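Local atomic coordinates of eukaryotic initiation factor 4F subunit P150 (Saccharomyces cerevisiae, PDB entry 2VSO), a protein that serves as a scaffold of the cap-binding eIF4F complex in translation initiation, this chain being its middle, eIF4A-binding domain. Residues E37-S42 / L60-I65; E136-W141 / M194-R199; R172-V177 / R199-D204. All blocks are in the same frame, centred on the assembly; numbering follows the deposited sequence.

Contact 1 of 3, residues E37-S42 / L60-I65; sequences ERKMKS and LAIANI
At one end of the MIF4G domain, helices 33-45 and 52-64 meet where Ile62 reaches across to Lys39 and Met40. One methyl does the work. With CG1 of Ile62 beside its backbone N (chi1 -70°) and the arm then stretched out (chi2 -168°), CD1 is carried to the facing helix and arrives 3.6 Å from Lys39 CB. The same CD1 lies 4.3 Å from Met40 SD, so one methyl touches both the root of the lysine and, at a longer distance, the thioether. Lys39 offers its first methylene, while its extended chain leads away, and NZ makes a long, weak ion pair with Glu29. This is helix-on-helix packing in an all-helical fold of the HEAT type, with no hydrogen bond between the segments and 122 Å² buried. The backbones stand well apart, Met40 CA and Ile62 CA being 8.2 Å from each other. Helix 73-88 closes in on both partners, Val78 touching Ile62 and Gln81 touching Met40. Arg38, Lys41 and Ser42 of helix 33-45 touch the chain of another protein in the assembly, consistent with the eIF4A-binding role of this domain.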
# COMPACT_ATOMS: atom_id res chain seq x y z
N GLU C 37 4.50 -24.20 -16.92
CA GLU C 37 3.92 -22.89 -16.68
C GLU C 37 3.05 -22.92 -15.43
O GLU C 37 2.88 -21.90 -14.74
CB GLU C 37 3.12 -22.40 -17.89
CG GLU C 37 3.96 -21.69 -18.93
CD GLU C 37 3.17 -21.34 -20.18
OE1 GLU C 37 1.94 -21.14 -20.06
OE2 GLU C 37 3.78 -21.27 -21.27
N ARG C 38 2.50 -24.09 -15.13
CA ARG C 38 1.61 -24.22 -13.99
C ARG C 38 2.43 -24.29 -12.72
O ARG C 38 2.17 -23.55 -11.77
CB ARG C 38 0.66 -25.41 -14.15
CG ARG C 38 -0.29 -25.29 -15.36
CD ARG C 38 -1.20 -26.50 -15.54
NE ARG C 38 -2.30 -26.51 -14.58
CZ ARG C 38 -3.47 -25.90 -14.76
NH1 ARG C 38 -3.70 -25.22 -15.88
NH2 ARG C 38 -4.40 -25.97 -13.82
N LYS C 39 3.44 -25.16 -12.68
CA LYS C 39 4.28 -25.24 -11.50
C LYS C 39 4.98 -23.93 -11.25
O LYS C 39 5.22 -23.57 -10.10
CB LYS C 39 5.30 -26.36 -11.61
CG LYS C 39 4.72 -27.70 -11.21
CD LYS C 39 5.43 -28.87 -11.87
CE LYS C 39 4.67 -30.16 -11.62
NZ LYS C 39 5.39 -31.34 -12.15
N MET C 40 5.28 -23.20 -12.32
CA MET C 40 5.96 -21.92 -12.19
C MET C 40 5.04 -20.81 -11.70
O MET C 40 5.45 -19.98 -10.90
CB MET C 40 6.64 -21.50 -13.49
CG MET C 40 7.98 -22.16 -13.72
SD MET C 40 9.19 -21.74 -12.46
CE MET C 40 9.48 -20.01 -12.81
N LYS C 41 3.79 -20.78 -12.17
CA LYS C 41 2.80 -19.86 -11.62
C LYS C 41 2.70 -20.09 -10.13
O LYS C 41 2.74 -19.16 -9.33
CB LYS C 41 1.42 -20.06 -12.25
CG LYS C 41 1.15 -19.19 -13.45
CD LYS C 41 -0.29 -19.37 -13.93
CE LYS C 41 -0.50 -18.74 -15.31
NZ LYS C 41 0.61 -19.10 -16.25
N SER C 42 2.56 -21.35 -9.77
CA SER C 42 2.39 -21.73 -8.37
C SER C 42 3.62 -21.34 -7.57
O SER C 42 3.51 -20.80 -6.47
CB SER C 42 2.12 -23.23 -8.25
OG SER C 42 1.60 -23.56 -6.97
N LEU C 60 14.52 -23.78 -9.03
CA LEU C 60 15.81 -24.14 -9.61
C LEU C 60 15.85 -25.61 -10.06
O LEU C 60 16.64 -25.97 -10.94
CB LEU C 60 16.94 -23.81 -8.62
CG LEU C 60 18.32 -24.43 -8.84
CD1 LEU C 60 18.99 -23.87 -10.07
CD2 LEU C 60 19.18 -24.21 -7.60
N ALA C 61 15.01 -26.45 -9.47
CA ALA C 61 14.89 -27.85 -9.88
C ALA C 61 14.13 -27.92 -11.19
O ALA C 61 14.34 -28.84 -11.99
CB ALA C 61 14.19 -28.68 -8.82
N ILE C 62 13.24 -26.96 -11.40
CA ILE C 62 12.50 -26.89 -12.65
C ILE C 62 13.43 -26.36 -13.72
O ILE C 62 13.43 -26.85 -14.85
CB ILE C 62 11.25 -25.99 -12.50
CG1 ILE C 62 10.21 -26.67 -11.62
CG2 ILE C 62 10.63 -25.69 -13.84
CD1 ILE C 62 8.87 -25.99 -11.66
N ALA C 63 14.26 -25.38 -13.36
CA ALA C 63 15.23 -24.86 -14.32
C ALA C 63 16.22 -25.95 -14.71
O ALA C 63 16.57 -26.09 -15.88
CB ALA C 63 15.97 -23.65 -13.75
N ASN C 64 16.65 -26.71 -13.71
CA ASN C 64 17.66 -27.74 -13.90
C ASN C 64 17.24 -28.90 -14.82
O ASN C 64 18.09 -29.62 -15.33
CB ASN C 64 18.13 -28.26 -12.54
CG ASN C 64 19.34 -27.50 -12.01
OD1 ASN C 64 19.89 -26.64 -12.69
ND2 ASN C 64 19.77 -27.82 -10.80
N ILE C 65 15.93 -29.05 -15.03
CA ILE C 65 15.41 -30.06 -15.94
C ILE C 65 16.15 -30.05 -17.29
O ILE C 65 16.18 -31.05 -18.01
CB ILE C 65 13.90 -29.88 -16.20
CG1 ILE C 65 13.09 -30.63 -15.14
CG2 ILE C 65 13.52 -30.40 -17.57
CD1 ILE C 65 11.60 -30.46 -15.30

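Contact 2 of 3, residues E136-W141 / M194-R199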
# COMPACT_ATOMS: atom_id res chain seq x y z
N GLU C 136 12.01 -8.46 -24.15
CA GLU C 136 10.93 -7.74 -23.49
C GLU C 136 11.05 -6.23 -23.73
O GLU C 136 10.05 -5.54 -23.86
CB GLU C 136 10.88 -8.07 -21.99
CG GLU C 136 10.88 -9.58 -21.68
CD GLU C 136 9.65 -10.31 -22.21
OE1 GLU C 136 8.85 -9.70 -22.94
OE2 GLU C 136 9.48 -11.51 -21.90
N PHE C 137 12.28 -5.74 -23.82
CA PHE C 137 12.51 -4.32 -24.03
C PHE C 137 12.04 -3.91 -25.41
O PHE C 137 11.32 -2.93 -25.57
CB PHE C 137 13.99 -3.98 -23.85
CG PHE C 137 14.27 -2.51 -23.62
CD1 PHE C 137 14.01 -1.92 -22.38
CD2 PHE C 137 14.78 -1.72 -24.64
CE1 PHE C 137 14.26 -0.56 -22.16
CE2 PHE C 137 15.04 -0.37 -24.43
CZ PHE C 137 14.78 0.21 -23.18
N ASP C 138 12.45 -4.68 -26.42
CA ASP C 138 12.16 -4.34 -27.82
C ASP C 138 10.66 -4.16 -28.11
O ASP C 138 10.29 -3.29 -28.89
CB ASP C 138 12.77 -5.38 -28.76
CG ASP C 138 14.30 -5.36 -28.74
OD1 ASP C 138 14.90 -4.68 -27.87
OD2 ASP C 138 14.91 -6.03 -29.61
N LYS C 139 9.82 -4.97 -27.47
CA LYS C 139 8.37 -4.80 -27.56
C LYS C 139 7.95 -3.34 -27.38
O LYS C 139 7.07 -2.84 -28.09
CB LYS C 139 7.64 -5.66 -26.53
CG LYS C 139 8.01 -7.14 -26.56
CD LYS C 139 7.04 -7.93 -25.71
CE LYS C 139 7.52 -9.33 -25.44
NZ LYS C 139 6.66 -10.02 -24.44
N GLY C 140 8.56 -2.66 -26.41
CA GLY C 140 8.36 -1.23 -26.23
C GLY C 140 7.05 -0.84 -25.57
O GLY C 140 6.31 -1.69 -25.06
N TRP C 141 6.77 0.46 -25.57
CA TRP C 141 5.57 1.00 -24.93
C TRP C 141 5.52 2.51 -25.13
O TRP C 141 6.52 3.11 -25.55
CB TRP C 141 5.53 0.62 -23.44
CG TRP C 141 6.51 1.37 -22.56
CD1 TRP C 141 6.29 2.56 -21.92
CD2 TRP C 141 7.84 0.97 -22.21
NE1 TRP C 141 7.41 2.93 -21.21
CE2 TRP C 141 8.37 1.97 -21.37
CE3 TRP C 141 8.65 -0.13 -22.53
CZ2 TRP C 141 9.67 1.91 -20.86
CZ3 TRP C 141 9.93 -0.20 -22.01
CH2 TRP C 141 10.42 0.82 -21.17
N MET C 194 21.80 -1.14 -19.27
CA MET C 194 21.45 -0.01 -18.42
C MET C 194 21.54 1.30 -19.21
O MET C 194 20.83 2.26 -18.92
CB MET C 194 22.39 0.03 -17.21
CG MET C 194 21.88 0.81 -16.03
SD MET C 194 20.46 0.07 -15.23
CE MET C 194 19.14 0.92 -16.08
N PHE C 195 22.39 1.34 -20.23
CA PHE C 195 22.48 2.50 -21.10
C PHE C 195 21.23 2.56 -21.96
O PHE C 195 20.70 3.63 -22.22
CB PHE C 195 23.71 2.45 -22.02
CG PHE C 195 24.98 2.96 -21.38
CD1 PHE C 195 25.72 2.15 -20.54
CD2 PHE C 195 25.43 4.24 -21.64
CE1 PHE C 195 26.88 2.62 -19.95
CE2 PHE C 195 26.60 4.72 -21.05
CZ PHE C 195 27.32 3.91 -20.21
N GLU C 196 20.78 1.40 -22.38
CA GLU C 196 19.68 1.33 -23.32
C GLU C 196 18.44 1.73 -22.55
O GLU C 196 17.53 2.34 -23.09
CB GLU C 196 19.56 -0.08 -23.90
CG GLU C 196 18.94 -0.15 -25.29
CD GLU C 196 18.87 -1.58 -25.79
OE1 GLU C 196 17.77 -2.03 -26.16
OE2 GLU C 196 19.92 -2.24 -25.79
N CYS C 197 18.46 1.40 -21.27
CA CYS C 197 17.37 1.73 -20.36
C CYS C 197 17.23 3.23 -20.10
O CYS C 197 16.18 3.82 -20.37
CB CYS C 197 17.57 1.01 -19.04
SG CYS C 197 16.06 0.48 -18.32
N PHE C 198 18.30 3.85 -19.60
CA PHE C 198 18.35 5.30 -19.44
C PHE C 198 18.10 6.00 -20.76
O PHE C 198 17.47 7.05 -20.81
CB PHE C 198 19.69 5.74 -18.85
CG PHE C 198 19.80 5.53 -17.35
CD1 PHE C 198 20.78 4.70 -16.83
CD2 PHE C 198 18.94 6.17 -16.47
CE1 PHE C 198 20.89 4.51 -15.46
CE2 PHE C 198 19.04 5.98 -15.10
CZ PHE C 198 20.02 5.16 -14.59
N ARG C 199 18.60 5.41 -21.84
CA ARG C 199 18.42 5.92 -23.18
C ARG C 199 16.93 6.05 -23.52
O ARG C 199 16.50 7.04 -24.09
CB ARG C 199 19.10 4.98 -24.17
CG ARG C 199 19.59 5.60 -25.47
CD ARG C 199 20.28 4.53 -26.32
NE ARG C 199 20.63 5.00 -27.66
CZ ARG C 199 21.77 5.61 -27.96
NH1 ARG C 199 22.68 5.82 -27.01
NH2 ARG C 199 22.01 6.00 -29.20
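Phe137, in the last turns of helix 122-139, pushes its ring against Glu196 and Cys197 of helix 191-206. Its CG stands anti to the backbone N (chi1 -162°), which carries the ring over to the neighbouring helix. Glu196 answers with the same first torsion (chi1 -153°) and a chain extended beyond CG, and the two side chains run past one another antiparallel, the carboxylate turned nearly perpendicular to the ring (80°). The carboxylate is thus drawn alongside the ring: OE1 lies 3.4 Å from Phe137 CD2, approaching obliquely. Farther out, Phe137 CZ comes within 3.5 Å of the Glu196 backbone O. The ring also meets Cys197, with CZ 4.1 Å from its CA and CE1 4.4 Å from its SG. Leu176 of helix 163-185 touches Phe137 as well, so the ring sits where three helices of the MIF4G domain come together. With an alanine here the ring would be gone, which would probably open a gap between the helices and leave the Glu196 chain freer to turn. Just past Phe137 the helix stops: Gly140 turns off with positive phi, and Trp141 folds back to touch Leu174 and Val177. At the margin, Asp138 OD1 stands 4.3 Å from Glu196 OE1. No hydrogen bond or salt bridge crosses between the segments, so the join rests on contacts of the phenyl ring with the glutamate chain and the cysteine, while the two carboxylates probably disfavour each other and may raise the proton affinity of one of them slightly.

Contact 3 of 3, residues R172-V177 / R199-D204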
# COMPACT_ATOMS: atom_id res chain seq x y z
N ARG C 172 3.83 -2.36 -17.39
CA ARG C 172 4.73 -3.50 -17.53
C ARG C 172 6.10 -3.11 -18.05
O ARG C 172 7.11 -3.65 -17.61
CB ARG C 172 4.10 -4.58 -18.41
CG ARG C 172 2.93 -5.29 -17.76
CD ARG C 172 2.28 -6.28 -18.70
NE ARG C 172 1.09 -6.89 -18.10
CZ ARG C 172 0.28 -7.72 -18.74
NH1 ARG C 172 0.53 -8.05 -20.00
NH2 ARG C 172 -0.78 -8.23 -18.13
N GLY C 173 6.15 -2.18 -18.99
CA GLY C 173 7.43 -1.66 -19.44
C GLY C 173 8.21 -1.04 -18.29
O GLY C 173 9.37 -1.39 -18.07
N LEU C 174 7.56 -0.14 -17.55
CA LEU C 174 8.19 0.52 -16.40
C LEU C 174 8.54 -0.47 -15.29
O LEU C 174 9.52 -0.30 -14.60
CB LEU C 174 7.30 1.65 -15.87
CG LEU C 174 7.31 2.80 -16.87
CD1 LEU C 174 6.65 4.06 -16.32
CD2 LEU C 174 8.76 3.07 -17.28
N GLY C 175 7.72 -1.50 -15.12
CA GLY C 175 8.04 -2.56 -14.19
C GLY C 175 9.34 -3.25 -14.60
O GLY C 175 10.12 -3.69 -13.76
N LEU C 176 9.56 -3.34 -15.91
CA LEU C 176 10.78 -3.95 -16.42
C LEU C 176 12.03 -3.11 -16.20
O LEU C 176 13.04 -3.62 -15.73
CB LEU C 176 10.64 -4.31 -17.90
CG LEU C 176 11.96 -4.54 -18.61
CD1 LEU C 176 12.45 -5.99 -18.41
CD2 LEU C 176 11.80 -4.19 -20.07
N VAL C 177 11.96 -1.81 -16.53
CA VAL C 177 13.11 -0.93 -16.30
C VAL C 177 13.51 -1.05 -14.85
O VAL C 177 14.69 -1.02 -14.50
CB VAL C 177 12.80 0.55 -16.59
CG1 VAL C 177 12.50 0.77 -18.07
CG2 VAL C 177 11.66 0.99 -15.77
N ARG C 199 18.60 5.41 -21.84
CA ARG C 199 18.42 5.92 -23.18
C ARG C 199 16.93 6.05 -23.52
O ARG C 199 16.50 7.04 -24.09
CB ARG C 199 19.10 4.98 -24.17
CG ARG C 199 19.59 5.60 -25.47
CD ARG C 199 20.28 4.53 -26.32
NE ARG C 199 20.63 5.00 -27.66
CZ ARG C 199 21.77 5.61 -27.96
NH1 ARG C 199 22.68 5.82 -27.01
NH2 ARG C 199 22.01 6.00 -29.20
N ARG C 200 16.16 5.04 -23.15
CA ARG C 200 14.73 5.01 -23.41
C ARG C 200 13.98 6.01 -22.55
O ARG C 200 13.05 6.66 -23.02
CB ARG C 200 14.18 3.60 -23.17
CG ARG C 200 12.67 3.48 -23.17
CD ARG C 200 12.07 3.75 -24.55
NE ARG C 200 10.62 3.96 -24.46
CZ ARG C 200 9.86 4.40 -25.47
NH1 ARG C 200 10.41 4.69 -26.64
NH2 ARG C 200 8.56 4.56 -25.29
N LEU C 201 14.38 6.10 -21.28
CA LEU C 201 13.75 7.00 -20.30
C LEU C 201 14.04 8.46 -20.61
O LEU C 201 13.16 9.30 -20.50
CB LEU C 201 14.21 6.67 -18.88
CG LEU C 201 13.77 5.31 -18.33
CD1 LEU C 201 14.57 4.97 -17.11
CD2 LEU C 201 12.27 5.26 -18.04
N MET C 202 15.28 8.76 -20.99
CA MET C 202 15.65 10.11 -21.39
C MET C 202 14.82 10.57 -22.58
O MET C 202 14.51 11.75 -22.72
CB MET C 202 17.13 10.19 -21.72
CG MET C 202 18.06 9.94 -20.54
SD MET C 202 19.78 10.23 -20.96
CE MET C 202 20.02 8.93 -22.17
N LYS C 203 14.46 9.64 -23.45
CA LYS C 203 13.66 9.96 -24.62
C LYS C 203 12.29 10.50 -24.19
O LYS C 203 11.81 11.48 -24.73
CB LYS C 203 13.52 8.72 -25.51
CG LYS C 203 13.49 9.00 -27.01
CD LYS C 203 12.09 9.26 -27.53
CE LYS C 203 12.09 9.52 -29.03
NZ LYS C 203 10.78 10.06 -29.50
N ASP C 204 11.68 9.85 -23.20
CA ASP C 204 10.37 10.25 -22.71
C ASP C 204 10.46 11.47 -21.79
O ASP C 204 9.47 12.17 -21.56
CB ASP C 204 9.68 9.08 -22.00
CG ASP C 204 9.28 7.96 -22.95
OD1 ASP C 204 9.80 7.93 -24.09
OD2 ASP C 204 8.45 7.11 -22.56
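The guanidinium of Arg200 carries the carboxylate of Asp204 on one face, OD1 sitting 3.7 Å above the plane and over its centre. On the other side of that plane, displaced from the group's centre, is the indole of Trp141, its cation-pi partner. The salt bridge from Arg200 NH2 to Asp204 OD2 is long and is electrostatic, since the carboxylate sits over the flat group and not where its N-H bonds aim. This polar group borders an apolar join between helices 163-185 and 191-206, neighbours in the chain, where Leu201 faces Leu174 and Val177. The methyl CD2 of Leu201 makes both touches. It meets Leu174 CD2 tip to tip at 4.2 Å, and it comes to 4.5 Å from Val177 CG1. Leu201 has CG beside its backbone N (chi1 -66°) and its CD1 extended (chi2 165°), and the other branch, CD2, is turned to the facing helix. Val177 points its CB toward that helix, whereas Leu174 starts off to the side and closes the distance with its end. Helix 211-228 of the MIF4G domain flanks the same spot: Ser216 touches Leu174 and Val177, and Leu220 touches Leu201. Only 97 Å² is buried between the two segments, and their nearest CA atoms, those of Val177 and Leu201, are 8.9 Å apart. With methyl groups alone meeting across it and no hydrogen bond, this junction depends on shape and exclusion of water, while Arg200 and Asp204 probably offset part of each other's charge within their own helix.

Overall arrangement
Contacts 2 and 3 form one neighbourhood, their centres 6 Å apart: both use helix 191-206 and share Arg199, and their segments alternate along the chain. They touch directly, Cys197 SG lying 3.6 Å from Val177 CG1 and Phe137 CZ 3.4 Å from Arg200 CB, so helices 122-139, 163-185 and 191-206 pack as a continuous block. Contact 1 closes earlier in the chain and lies on the opposite side of its centre. Its own centre is 27 Å from that of contact 2 and 29 Å from that of contact 3, with nearest atoms about 11 Å away in each case. Another protein chain touches the segments of contact 1, whereas none reaches those of contacts 2 and 3.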